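Local structure of glucose 1-dehydrogenase (Haloferax mediterranei, 2VWG) at residues Glu64-Val69 and Ile82-Val87. The protein catalyses the zinc-dependent oxidation of D-glucose and several other aldose sugars, taking NADP(+) in preference to NAD(+) as electron acceptor. Residues are numbered along the deposited sequence; the frame is centred on the assembly and turned at random.
With ZN (zinc ion), chain D; LGC (D-glucono-1,5-lactone), chain C.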
ATOM      1  N   GLU A  64      20.096 -16.988  -9.361  1.00 27.37           N
ATOM      2  CA  GLU A  64      19.145 -17.367 -10.384  1.00 27.12           C
ATOM      3  C   GLU A  64      19.689 -18.609 -11.086  1.00 26.56           C
ATOM      4  O   GLU A  64      20.453 -18.500 -12.036  1.00 28.11           O
ATOM      5  CB  GLU A  64      19.007 -16.259 -11.437  1.00 26.44           C
ATOM      6  CG  GLU A  64      18.609 -14.867 -10.935  1.00 24.86           C
ATOM      7  CD  GLU A  64      18.548 -13.852 -12.052  1.00 29.44           C
ATOM      8  OE1 GLU A  64      18.978 -14.160 -13.198  1.00 32.92           O
ATOM      9  OE2 GLU A  64      18.062 -12.729 -11.805  1.00 36.08           O
ATOM     10  N   ALA A  65      19.292 -19.784 -10.638  1.00 25.89           N
ATOM     11  CA  ALA A  65      19.942 -21.017 -11.077  1.00 30.39           C
ATOM     12  C   ALA A  65      18.947 -22.068 -11.525  1.00 30.26           C
ATOM     13  O   ALA A  65      17.815 -22.108 -11.069  1.00 27.52           O
ATOM     14  CB  ALA A  65      20.775 -21.576  -9.946  1.00 27.83           C
ATOM     15  N   VAL A  66      19.394 -22.934 -12.421  1.00 28.05           N
ATOM     16  CA  VAL A  66      18.669 -24.141 -12.760  1.00 27.21           C
ATOM     17  C   VAL A  66      19.688 -25.276 -12.786  1.00 30.17           C
ATOM     18  O   VAL A  66      20.820 -25.099 -13.256  1.00 25.84           O
ATOM     19  CB  VAL A  66      17.919 -24.006 -14.114  1.00 29.73           C
ATOM     20  CG1 VAL A  66      18.892 -23.589 -15.249  1.00 27.27           C
ATOM     21  CG2 VAL A  66      17.138 -25.290 -14.449  1.00 27.69           C
ATOM     22  N   GLY A  67      19.292 -26.432 -12.274  1.00 27.86           N
ATOM     23  CA  GLY A  67      20.191 -27.574 -12.197  1.00 26.93           C
ATOM     24  C   GLY A  67      19.486 -28.884 -12.423  1.00 28.77           C
ATOM     25  O   GLY A  67      18.269 -28.928 -12.583  1.00 30.78           O
ATOM     26  N   VAL A  68      20.262 -29.956 -12.426  1.00 30.80           N
ATOM     27  CA  VAL A  68      19.722 -31.318 -12.524  1.00 30.93           C
ATOM     28  C   VAL A  68      20.137 -32.112 -11.288  1.00 32.21           C
ATOM     29  O   VAL A  68      21.288 -32.055 -10.866  1.00 32.50           O
ATOM     30  CB  VAL A  68      20.156 -32.039 -13.832  1.00 42.96           C
ATOM     31  CG1 VAL A  68      21.663 -32.050 -13.989  1.00 41.73           C
ATOM     32  CG2 VAL A  68      19.596 -33.460 -13.859  1.00 36.35           C
ATOM     33  N   VAL A  69      19.176 -32.804 -10.681  1.00 33.98           N
ATOM     34  CA  VAL A  69      19.445 -33.632  -9.518  1.00 36.02           C
ATOM     35  C   VAL A  69      20.303 -34.827  -9.930  1.00 36.26           C
ATOM     36  O   VAL A  69      19.930 -35.606 -10.813  1.00 38.11           O
ATOM     37  CB  VAL A  69      18.147 -34.138  -8.843  1.00 41.37           C
ATOM     38  CG1 VAL A  69      18.469 -35.038  -7.647  1.00 43.25           C
ATOM     39  CG2 VAL A  69      17.286 -32.967  -8.411  1.00 40.07           C
ATOM     40  N   ILE A  82      14.737 -31.733 -13.112  1.00 36.71           N
ATOM     41  CA  ILE A  82      15.229 -30.384 -13.348  1.00 27.89           C
ATOM     42  C   ILE A  82      14.656 -29.538 -12.236  1.00 30.76           C
ATOM     43  O   ILE A  82      13.445 -29.526 -12.030  1.00 31.55           O
ATOM     44  CB  ILE A  82      14.833 -29.853 -14.745  1.00 30.56           C
ATOM     45  CG1 ILE A  82      15.340 -30.798 -15.844  1.00 35.82           C
ATOM     46  CG2 ILE A  82      15.356 -28.409 -14.961  1.00 27.13           C
ATOM     47  CD1 ILE A  82      16.848 -31.111 -15.790  1.00 34.59           C
ATOM     48  N   VAL A  83      15.530 -28.839 -11.510  1.00 31.74           N
ATOM     49  CA  VAL A  83      15.125 -28.044 -10.352  1.00 31.55           C
ATOM     50  C   VAL A  83      15.690 -26.622 -10.367  1.00 30.38           C
ATOM     51  O   VAL A  83      16.758 -26.347 -10.931  1.00 30.37           O
ATOM     52  CB  VAL A  83      15.538 -28.710  -9.003  1.00 33.38           C
ATOM     53  CG1 VAL A  83      14.726 -29.997  -8.750  1.00 34.35           C
ATOM     54  CG2 VAL A  83      17.040 -28.965  -8.962  1.00 25.02           C
ATOM     55  N   VAL A  84      14.923 -25.721  -9.763  1.00 26.68           N
ATOM     56  CA  VAL A  84      15.328 -24.350  -9.497  1.00 26.60           C
ATOM     57  C   VAL A  84      15.289 -24.137  -7.988  1.00 27.26           C
ATOM     58  O   VAL A  84      14.264 -24.390  -7.361  1.00 29.26           O
ATOM     59  CB  VAL A  84      14.408 -23.354 -10.210  1.00 30.61           C
ATOM     60  CG1 VAL A  84      14.643 -21.912  -9.713  1.00 32.54           C
ATOM     61  CG2 VAL A  84      14.605 -23.458 -11.736  1.00 29.19           C
ATOM     62  N   PRO A  85      16.419 -23.712  -7.391  1.00 24.49           N
ATOM     63  CA  PRO A  85      16.428 -23.451  -5.965  1.00 28.03           C
ATOM     64  C   PRO A  85      15.841 -22.083  -5.608  1.00 28.72           C
ATOM     65  O   PRO A  85      16.027 -21.106  -6.341  1.00 28.12           O
ATOM     66  CB  PRO A  85      17.915 -23.496  -5.619  1.00 31.75           C
ATOM     67  CG  PRO A  85      18.584 -22.955  -6.870  1.00 30.15           C
ATOM     68  CD  PRO A  85      17.737 -23.458  -8.005  1.00 32.29           C
ATOM     69  N   THR A  86      15.141 -22.022  -4.477  1.00 26.28           N
ATOM     70  CA  THR A  86      14.807 -20.748  -3.850  1.00 27.39           C
ATOM     71  C   THR A  86      16.081 -20.113  -3.270  1.00 27.04           C
ATOM     72  O   THR A  86      17.136 -20.746  -3.166  1.00 27.20           O
ATOM     73  CB  THR A  86      13.703 -20.880  -2.752  1.00 30.02           C
ATOM     74  OG1 THR A  86      14.229 -21.545  -1.593  1.00 28.51           O
ATOM     75  CG2 THR A  86      12.470 -21.646  -3.292  1.00 28.42           C
ATOM     76  N   VAL A  87      15.967 -18.860  -2.872  1.00 28.14           N
ATOM     77  CA  VAL A  87      17.130 -18.081  -2.507  1.00 28.62           C
ATOM     78  C   VAL A  87      17.357 -17.992  -0.988  1.00 31.67           C
ATOM     79  O   VAL A  87      18.503 -18.016  -0.540  1.00 28.94           O
ATOM     80  CB  VAL A  87      17.049 -16.696  -3.146  1.00 30.56           C
ATOM     81  CG1 VAL A  87      18.201 -15.792  -2.665  1.00 29.48           C
ATOM     82  CG2 VAL A  87      17.052 -16.855  -4.688  1.00 30.99           C
TER
HETATM   83 ZN    ZN D 800      17.999 -11.977  -9.807  0.80 43.91          ZN
HETATM   84  C1  LGC C 600      17.243 -10.268  -5.771  1.00 33.27           C
HETATM   85  C2  LGC C 600      16.662 -11.625  -5.608  1.00 32.63           C
HETATM   86  O5  LGC C 600      17.343  -9.362  -4.691  1.00 33.92           O
HETATM   87  O1  LGC C 600      17.661  -9.919  -6.868  1.00 33.42           O
HETATM   88  O2  LGC C 600      15.911 -11.952  -6.751  1.00 30.95           O
HETATM   89  C3  LGC C 600      15.797 -11.782  -4.370  1.00 33.17           C
HETATM   90  O3  LGC C 600      15.678 -13.155  -4.065  1.00 33.36           O
HETATM   91  C4  LGC C 600      16.394 -11.062  -3.171  1.00 34.25           C
HETATM   92  O4  LGC C 600      15.502 -11.217  -2.093  1.00 36.45           O
HETATM   93  C5  LGC C 600      16.583  -9.581  -3.512  1.00 28.76           C
HETATM   94  C6  LGC C 600      17.227  -8.816  -2.354  1.00 32.55           C
HETATM   95  O6  LGC C 600      18.522  -9.315  -2.124  1.00 32.55           O
HETATM   96  O   HOH W   1      17.414 -19.736  -8.297  1.00 27.53           O
HETATM   97  O   HOH W   2      16.229 -12.058  -9.347  1.00 36.19           O
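G67 and V83 face each other as an antiparallel hydrogen-bonded pair, G67 N giving to V83 O and V83 N to G67 O, both at 2.9 Å and nearly straight, while the axes of strands 64-69 and 82-85 run at 140° to one another. The next pair, V68 with I82, is non-hydrogen-bonded and brings two side chains together. I82 works with both its branches: CG2, anti to the backbone N, lies 3.6 Å from CG2 of V66, and CD1 reaches the flank of V68, 4.0 Å from its CB. V84 adds to this face by setting its CG2 against CB of V66. On the other face G67 has no side chain, and V83 packs instead against V69, the two valines crossing at about a right angle with V69 CG2 3.9 Å from V83 CG1. Beyond V84 the direct pairing gives way, since P85 has no amide hydrogen to offer A65 O; P85 CD sits 3.3 Å from A65 O, and P85 CG meets A65 CB. A water bridges the strands here, accepting from A65 N and donating to P85 O at 2.8 Å. One residue earlier, the CB of E64 points away from 82-87, and its chain, extended beyond CG (chi2 178°), carries OE2 to the zinc at 2.1 Å, alongside D38 and H63, while a salt bridge to K349 holds OE1. V87, past the end of the other strand, approaches the gluconolactone near O3. Strand 27-37 pairs with the far edge of strand 64-71. The arrangement is a beta hairpin of the GroES-like catalytic domain of zinc-containing alcohol dehydrogenases, a hairpin that carries E64, a ligand of the catalytic zinc.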